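Local coordinates for protein carbamate kinase (Mycoplasma penetrans, PDB 4AXS) that probably catalyses the reversible transfer of a phosphate group between carbamoyl phosphate and ADP, yielding ATP at the end of arginine breakdown by the arginine deiminase pathway, at residues V66-G71 with Y109-A114; P72-I77 with V94-A99; M102-I107 with Y130-T135. One frame throughout, in Å; residues are numbered along the deposited sequence.

Contact 1 (V66-G71 with Y109-A114). With SO4 (sulfate ion), chain B.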
# COMPACT_ATOMS: atom_id res chain seq x y z
N VAL A 66 11.14 -2.06 -8.90
CA VAL A 66 10.28 -3.24 -9.00
C VAL A 66 8.80 -2.92 -9.19
O VAL A 66 8.29 -1.95 -8.63
CB VAL A 66 10.49 -4.18 -7.81
CG1 VAL A 66 9.67 -5.43 -8.00
CG2 VAL A 66 11.96 -4.51 -7.67
N GLY A 67 8.13 -3.76 -9.98
CA GLY A 67 6.72 -3.59 -10.29
C GLY A 67 6.04 -4.94 -10.49
O GLY A 67 6.72 -5.96 -10.55
N HIS A 68 4.71 -4.95 -10.59
CA HIS A 68 3.96 -6.20 -10.67
C HIS A 68 2.54 -5.98 -11.15
O HIS A 68 1.97 -4.91 -10.96
CB HIS A 68 3.92 -6.90 -9.31
CG HIS A 68 3.11 -6.16 -8.29
ND1 HIS A 68 1.74 -6.32 -8.17
CD2 HIS A 68 3.47 -5.27 -7.34
CE1 HIS A 68 1.29 -5.54 -7.21
NE2 HIS A 68 2.32 -4.90 -6.68
N GLY A 69 1.96 -7.01 -11.76
CA GLY A 69 0.58 -6.96 -12.19
C GLY A 69 -0.31 -7.49 -11.09
O GLY A 69 0.17 -7.84 -10.01
N ASN A 70 -1.62 -7.55 -11.36
CA ASN A 70 -2.57 -7.94 -10.33
C ASN A 70 -3.88 -8.52 -10.86
O ASN A 70 -4.88 -8.53 -10.14
CB ASN A 70 -2.87 -6.76 -9.43
CG ASN A 70 -3.83 -5.78 -10.06
OD1 ASN A 70 -3.95 -5.70 -11.30
ND2 ASN A 70 -4.55 -5.02 -9.22
N GLY A 71 -3.88 -8.99 -12.10
CA GLY A 71 -5.07 -9.55 -12.71
C GLY A 71 -5.79 -10.51 -11.78
O GLY A 71 -6.94 -10.27 -11.40
N TYR A 109 2.79 -6.33 0.42
CA TYR A 109 3.20 -6.98 1.64
C TYR A 109 4.10 -8.19 1.36
O TYR A 109 5.20 -8.30 1.92
CB TYR A 109 1.96 -7.37 2.44
CG TYR A 109 2.18 -8.44 3.48
CD1 TYR A 109 3.25 -8.37 4.37
CD2 TYR A 109 1.31 -9.51 3.58
CE1 TYR A 109 3.44 -9.36 5.33
CE2 TYR A 109 1.49 -10.49 4.54
CZ TYR A 109 2.55 -10.41 5.40
OH TYR A 109 2.72 -11.40 6.34
N HIS A 110 3.64 -9.10 0.50
CA HIS A 110 4.42 -10.29 0.19
C HIS A 110 5.76 -9.95 -0.47
O HIS A 110 6.81 -10.46 -0.09
CB HIS A 110 3.62 -11.27 -0.66
CG HIS A 110 2.65 -12.09 0.13
ND1 HIS A 110 1.42 -12.46 -0.38
CD2 HIS A 110 2.72 -12.64 1.36
CE1 HIS A 110 0.78 -13.19 0.51
NE2 HIS A 110 1.54 -13.31 1.58
N MET A 111 5.74 -9.05 -1.44
CA MET A 111 6.98 -8.61 -2.05
C MET A 111 7.93 -7.92 -1.06
O MET A 111 9.12 -8.22 -1.05
CB MET A 111 6.69 -7.72 -3.28
CG MET A 111 5.90 -8.47 -4.37
SD MET A 111 5.68 -7.59 -5.93
CE MET A 111 7.36 -7.62 -6.54
N LEU A 112 7.39 -7.04 -0.21
CA LEU A 112 8.21 -6.29 0.74
C LEU A 112 9.00 -7.19 1.68
O LEU A 112 10.18 -6.96 1.94
CB LEU A 112 7.36 -5.34 1.56
CG LEU A 112 8.08 -4.08 2.04
CD1 LEU A 112 8.74 -3.39 0.85
CD2 LEU A 112 7.07 -3.16 2.72
N THR A 113 8.35 -8.22 2.21
CA THR A 113 9.08 -9.18 3.02
C THR A 113 10.16 -9.85 2.17
O THR A 113 11.36 -9.73 2.45
CB THR A 113 8.17 -10.30 3.56
OG1 THR A 113 7.18 -9.75 4.43
CG2 THR A 113 8.99 -11.30 4.34
N ALA A 114 9.72 -10.53 1.11
CA ALA A 114 10.57 -11.42 0.34
C ALA A 114 11.83 -10.74 -0.19
O ALA A 114 12.93 -11.29 -0.09
CB ALA A 114 9.79 -12.04 -0.79
S SO4 B . -1.22 -9.15 -15.37
O1 SO4 B . -2.37 -8.28 -15.13
O2 SO4 B . -0.55 -9.33 -14.09
O3 SO4 B . -1.62 -10.48 -15.88
O4 SO4 B . -0.33 -8.58 -16.39

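Contact 2 (P72-I77 with V94-A99)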
# COMPACT_ATOMS: atom_id res chain seq x y z
N PRO A 72 -5.13 -11.60 -11.41
CA PRO A 72 -5.79 -12.59 -10.56
C PRO A 72 -6.09 -12.05 -9.14
O PRO A 72 -7.16 -12.31 -8.59
CB PRO A 72 -4.78 -13.74 -10.50
CG PRO A 72 -3.85 -13.53 -11.65
CD PRO A 72 -3.79 -12.05 -11.85
N GLN A 73 -5.16 -11.32 -8.55
CA GLN A 73 -5.30 -10.96 -7.14
C GLN A 73 -6.44 -9.98 -6.94
O GLN A 73 -7.18 -10.09 -5.97
CB GLN A 73 -4.00 -10.39 -6.57
CG GLN A 73 -2.82 -11.35 -6.63
CD GLN A 73 -2.40 -11.71 -8.07
OE1 GLN A 73 -2.68 -10.97 -9.02
NE2 GLN A 73 -1.71 -12.83 -8.21
N VAL A 74 -6.58 -9.03 -7.86
CA VAL A 74 -7.61 -8.02 -7.73
C VAL A 74 -8.97 -8.66 -7.99
O VAL A 74 -9.94 -8.38 -7.29
CB VAL A 74 -7.39 -6.77 -8.62
CG1 VAL A 74 -7.59 -7.10 -10.11
CG2 VAL A 74 -8.31 -5.65 -8.20
N GLY A 75 -9.02 -9.54 -8.98
CA GLY A 75 -10.20 -10.34 -9.21
C GLY A 75 -10.63 -11.17 -8.01
O GLY A 75 -11.81 -11.22 -7.70
N MET A 76 -9.72 -11.82 -7.33
CA MET A 76 -10.07 -12.64 -6.20
C MET A 76 -10.70 -11.84 -5.11
O MET A 76 -11.56 -12.32 -4.40
CB MET A 76 -8.85 -13.32 -5.63
CG MET A 76 -8.87 -13.47 -4.13
SD MET A 76 -7.43 -14.37 -3.56
CE MET A 76 -6.55 -13.05 -2.75
N ILE A 77 -10.24 -10.62 -4.97
CA ILE A 77 -10.63 -9.78 -3.88
C ILE A 77 -11.94 -9.15 -4.20
O ILE A 77 -12.73 -8.93 -3.34
CB ILE A 77 -9.61 -8.66 -3.64
CG1 ILE A 77 -8.38 -9.19 -2.92
CG2 ILE A 77 -10.25 -7.55 -2.85
CD1 ILE A 77 -7.13 -8.36 -3.08
N VAL A 94 -17.80 -2.66 -2.80
CA VAL A 94 -16.39 -2.43 -3.09
C VAL A 94 -16.14 -2.30 -4.58
O VAL A 94 -15.91 -3.30 -5.26
CB VAL A 94 -15.53 -3.60 -2.58
CG1 VAL A 94 -14.06 -3.35 -2.89
CG2 VAL A 94 -15.75 -3.82 -1.09
N PRO A 95 -16.19 -1.06 -5.09
CA PRO A 95 -15.83 -0.82 -6.49
C PRO A 95 -14.46 -1.40 -6.81
O PRO A 95 -13.70 -1.77 -5.91
CB PRO A 95 -15.79 0.70 -6.59
CG PRO A 95 -16.72 1.16 -5.53
CD PRO A 95 -16.53 0.19 -4.40
N PHE A 96 -14.16 -1.47 -8.10
CA PHE A 96 -12.93 -2.09 -8.55
C PHE A 96 -11.70 -1.30 -8.12
O PHE A 96 -10.69 -1.90 -7.75
CB PHE A 96 -12.96 -2.31 -10.07
CG PHE A 96 -12.11 -3.45 -10.52
CD1 PHE A 96 -12.54 -4.75 -10.34
CD2 PHE A 96 -10.88 -3.22 -11.11
CE1 PHE A 96 -11.76 -5.82 -10.75
CE2 PHE A 96 -10.09 -4.28 -11.52
CZ PHE A 96 -10.54 -5.59 -11.34
N ALA A 97 -11.77 0.03 -8.17
CA ALA A 97 -10.67 0.85 -7.68
C ALA A 97 -10.23 0.41 -6.30
O ALA A 97 -9.05 0.16 -6.06
CB ALA A 97 -11.03 2.32 -7.66
N GLU A 98 -11.20 0.29 -5.38
CA GLU A 98 -10.87 -0.06 -4.00
C GLU A 98 -10.27 -1.46 -3.89
O GLU A 98 -9.40 -1.70 -3.06
CB GLU A 98 -12.08 0.12 -3.05
CG GLU A 98 -12.39 1.58 -2.67
CD GLU A 98 -13.29 2.30 -3.69
OE1 GLU A 98 -13.76 1.66 -4.64
OE2 GLU A 98 -13.52 3.52 -3.54
N ALA A 99 -10.73 -2.38 -4.73
CA ALA A 99 -10.15 -3.73 -4.78
C ALA A 99 -8.74 -3.76 -5.41
O ALA A 99 -7.97 -4.70 -5.18
CB ALA A 99 -11.08 -4.68 -5.51

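Contact 3 (M102-I107 with Y130-T135)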
# COMPACT_ATOMS: atom_id res chain seq x y z
N MET A 102 -6.64 -2.65 -2.36
CA MET A 102 -6.39 -3.82 -1.52
C MET A 102 -5.43 -4.78 -2.21
O MET A 102 -4.63 -5.45 -1.55
CB MET A 102 -7.71 -4.54 -1.23
CG MET A 102 -8.79 -3.64 -0.65
SD MET A 102 -10.32 -4.56 -0.45
CE MET A 102 -11.43 -3.28 0.16
N SER A 103 -5.51 -4.86 -3.53
CA SER A 103 -4.63 -5.78 -4.24
C SER A 103 -3.18 -5.35 -4.10
O SER A 103 -2.30 -6.20 -3.93
CB SER A 103 -5.02 -5.91 -5.71
OG SER A 103 -4.69 -4.75 -6.44
N GLN A 104 -2.93 -4.04 -4.14
CA GLN A 104 -1.58 -3.51 -4.00
C GLN A 104 -0.97 -3.78 -2.62
O GLN A 104 0.18 -4.19 -2.52
CB GLN A 104 -1.55 -2.00 -4.27
CG GLN A 104 -1.61 -1.63 -5.74
CD GLN A 104 -1.45 -0.15 -5.99
OE1 GLN A 104 -0.47 0.46 -5.59
NE2 GLN A 104 -2.41 0.42 -6.69
N GLY A 105 -1.76 -3.57 -1.57
CA GLY A 105 -1.27 -3.78 -0.22
C GLY A 105 -1.19 -5.25 0.11
O GLY A 105 -0.39 -5.68 0.96
N TYR A 106 -2.04 -6.03 -0.55
CA TYR A 106 -1.96 -7.47 -0.38
C TYR A 106 -0.66 -7.95 -1.02
O TYR A 106 0.15 -8.62 -0.38
CB TYR A 106 -3.20 -8.13 -0.98
CG TYR A 106 -3.09 -9.62 -1.24
CD1 TYR A 106 -2.61 -10.48 -0.25
CD2 TYR A 106 -3.48 -10.17 -2.47
CE1 TYR A 106 -2.51 -11.84 -0.48
CE2 TYR A 106 -3.39 -11.53 -2.70
CZ TYR A 106 -2.90 -12.36 -1.70
OH TYR A 106 -2.80 -13.72 -1.92
N ILE A 107 -0.41 -7.56 -2.26
CA ILE A 107 0.80 -8.00 -2.93
C ILE A 107 2.06 -7.30 -2.41
O ILE A 107 3.11 -7.91 -2.27
CB ILE A 107 0.70 -7.82 -4.47
CG1 ILE A 107 -0.47 -8.66 -5.02
CG2 ILE A 107 2.01 -8.22 -5.13
CD1 ILE A 107 -1.12 -8.06 -6.24
N TYR A 130 7.44 0.12 -0.69
CA TYR A 130 6.26 -0.13 -1.52
C TYR A 130 5.35 1.08 -1.50
O TYR A 130 4.69 1.33 -0.50
CB TYR A 130 5.45 -1.37 -1.09
CG TYR A 130 4.41 -1.75 -2.14
CD1 TYR A 130 3.20 -1.06 -2.25
CD2 TYR A 130 4.66 -2.78 -3.04
CE1 TYR A 130 2.28 -1.38 -3.22
CE2 TYR A 130 3.74 -3.13 -4.02
CZ TYR A 130 2.56 -2.43 -4.12
OH TYR A 130 1.66 -2.79 -5.10
N PHE A 131 5.33 1.82 -2.59
CA PHE A 131 4.43 2.96 -2.72
C PHE A 131 3.08 2.54 -3.28
O PHE A 131 2.99 2.02 -4.39
CB PHE A 131 5.03 4.04 -3.62
CG PHE A 131 6.39 4.49 -3.22
CD1 PHE A 131 7.52 3.85 -3.71
CD2 PHE A 131 6.56 5.56 -2.35
CE1 PHE A 131 8.79 4.26 -3.33
CE2 PHE A 131 7.83 5.97 -1.98
CZ PHE A 131 8.94 5.32 -2.47
N LEU A 132 2.03 2.78 -2.52
CA LEU A 132 0.69 2.69 -3.07
C LEU A 132 0.67 3.60 -4.32
O LEU A 132 1.13 4.74 -4.25
CB LEU A 132 -0.31 3.15 -2.01
CG LEU A 132 -1.81 2.92 -2.20
CD1 LEU A 132 -2.49 4.24 -2.51
CD2 LEU A 132 -2.13 1.87 -3.27
N THR A 133 0.18 3.09 -5.45
CA THR A 133 0.28 3.81 -6.72
C THR A 133 -1.04 4.24 -7.38
O THR A 133 -1.91 3.42 -7.69
CB THR A 133 1.10 3.01 -7.76
OG1 THR A 133 2.40 2.70 -7.22
CG2 THR A 133 1.26 3.80 -9.09
N GLN A 134 -1.18 5.55 -7.60
CA GLN A 134 -2.29 6.06 -8.41
C GLN A 134 -1.75 6.55 -9.76
O GLN A 134 -0.83 7.38 -9.82
CB GLN A 134 -3.06 7.17 -7.68
CG GLN A 134 -4.19 6.64 -6.79
CD GLN A 134 -5.00 7.74 -6.10
OE1 GLN A 134 -4.65 8.21 -5.03
NE2 GLN A 134 -6.11 8.15 -6.72
N THR A 135 -2.30 5.99 -10.82
CA THR A 135 -1.85 6.30 -12.16
C THR A 135 -2.77 7.30 -12.81
O THR A 135 -3.97 7.08 -12.92
CB THR A 135 -1.73 5.04 -13.05
OG1 THR A 135 -0.68 4.19 -12.56
CG2 THR A 135 -1.42 5.43 -14.52
O HOH W 1 2.32 0.11 -6.12

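Contact 1 (V66-G71 with Y109-A114)
M111 reaches from the helix to the strand and touches two side chains with neighbouring atoms. Its terminal methyl CE meets CG1 of V66 at 3.5 Å, while the sulfur lies beside the H68 imidazole, with M111 SD 3.5 Å from H68 CD2. This is a Met-aromatic contact of oblique geometry: M111 SD is 4.2 Å from the H68 ring centroid and 45° off the normal. A bend at the last torsion of M111 (chi3 69°) separates the two tasks, turning CE toward the valine and leaving SD by the ring. The segment axes approach to 10.9 Å and run at 147°; strand 64-68, an outermost strand of its sheet within the chain, is packed against helix 96-121, in a covering helical layer of the alpha-beta-alpha sandwich of the amino acid kinase fold. Both polar ends of the histidine have partners. H68 ND1 donates to G69 O at 2.9 Å almost straight, from above the carbonyl plane, whereas NE2 is hydrogen-bonded to Y130 OH; together these bonds fix the rotation of the ring that the sulfur leans on. I207 of strand 205-207 packs on both V66 and M111. Past H68 the chain leaves the strand as a glycine-rich loop beside a sulfate ion, probably from the crystallisation liquor, with G69 CA 3.2 Å from SO4 O2 and a weak bond from G71 N to O1. G33 N and K232 NZ also bind this anion, a setting consistent with a phosphate site at the start of helix 71-83.

Contact 2 (P72-I77 with V94-A99)
V74 divides its two methyl groups between F96 and A99, and the dense part of the contact is gathered there. V74 CG1 lies 3.5 Å from F96 CZ, while V74 CG2 sits over one face of the phenyl ring in a CH-pi contact, 4.2 Å from the F96 centroid and 26° off the normal. Having CG2 anti to the backbone N of V74 also sends this methyl to the A99 backbone, where it lies only 3.2 Å from A99 O. The phenylalanine crosses the valine at about a right angle; its own CG is anti to the backbone N (chi1 -153°), which swings the ring from the first turn of its helix across to helix 71-83. No hydrogen bond joins the segments; the side-chain contacts are all apolar, with one methyl also lying against a carbonyl oxygen. The contact places helix 71-83 against the N-terminal end of helix 96-121, with P95 at the N-cap position: two successive helices of the amino acid kinase fold, the CA atoms of V74 and A99 just 5.8 Å apart. Packing slackens one turn along, where I77 offers a single branch, CG2, 4.0 Å from A99 CB. F78 meets F96 edge-to-face and also touches A99. On the looser flank, G75 and M76 are partly exposed and lie on the part of helix 71-83 turned from F96 and A99, although I77 is buried, packing on M102 of its own chain and F81 of the second subunit.

Contact 3 (M102-I107 with Y130-T135)
Q104 spans the gap from the helix to the segment 130-135 and spends its amide on the backbone of one residue, T133. The N-H of T133 gives Q104 OE1 a bond of 2.7 Å, and Q104 NE2 returns one of 3.2 Å to T133 O. In each case the donor lies in the carbonyl plane on a lone pair, and the bonds are fairly straight, with N-H...acceptor angles of 168° for the NE2 bond and 159° for the other. The side-chain amide therefore pairs with T133 as a strand neighbour would, and its flip state is fixed. Q104 OE1 takes a second bond from water 1 at 2.9 Å, a molecule that donates also to F131 O. The extended chain beyond CG carries the amide out this far, and CD2 of L132 packs against it, 3.2 Å from Q104 OE1. Y130, second in buried surface, whose hydroxyl is engaged by H68, crosses Q104 at about a right angle: its OH lies 3.4 Å from Q104 CB, its ring obliquely placed to Q104 O. T133 OG1, in turn, accepts from G209 N. L132 and Y130 make backbone hydrogen bonds to the second subunit, and F131 meets F131 of that subunit. The glutamine thus ties helix 96-121 to a chain segment at the dimer interface, consistent with the carbamate kinase dimer, in which the central sheets of two amino acid kinase folds join edge to edge.

All three contacts are buried and share helix 96-121, used at successive levels: its first turn in contact 2, the following turns in contact 3 and the next ones in contact 1. Contact 1 lies closest to the chain centre, about 10 Å away between centres, and contact 2 farthest, about 16 Å. Chemistry changes with place: contact 2 joins apolar side chains of two helices, contact 1 adds a sulfur-aromatic touch, and contact 3 is dominated by amide-to-backbone bonds. Contacts 1 and 3 are joined by probable hydrogen bonds, H68 NE2 to Y130 OH at 2.7 Å and N70 ND2 to S103 OG at 2.8 Å, whereas contacts 2 and 3 meet through packing such as M76 on Y106.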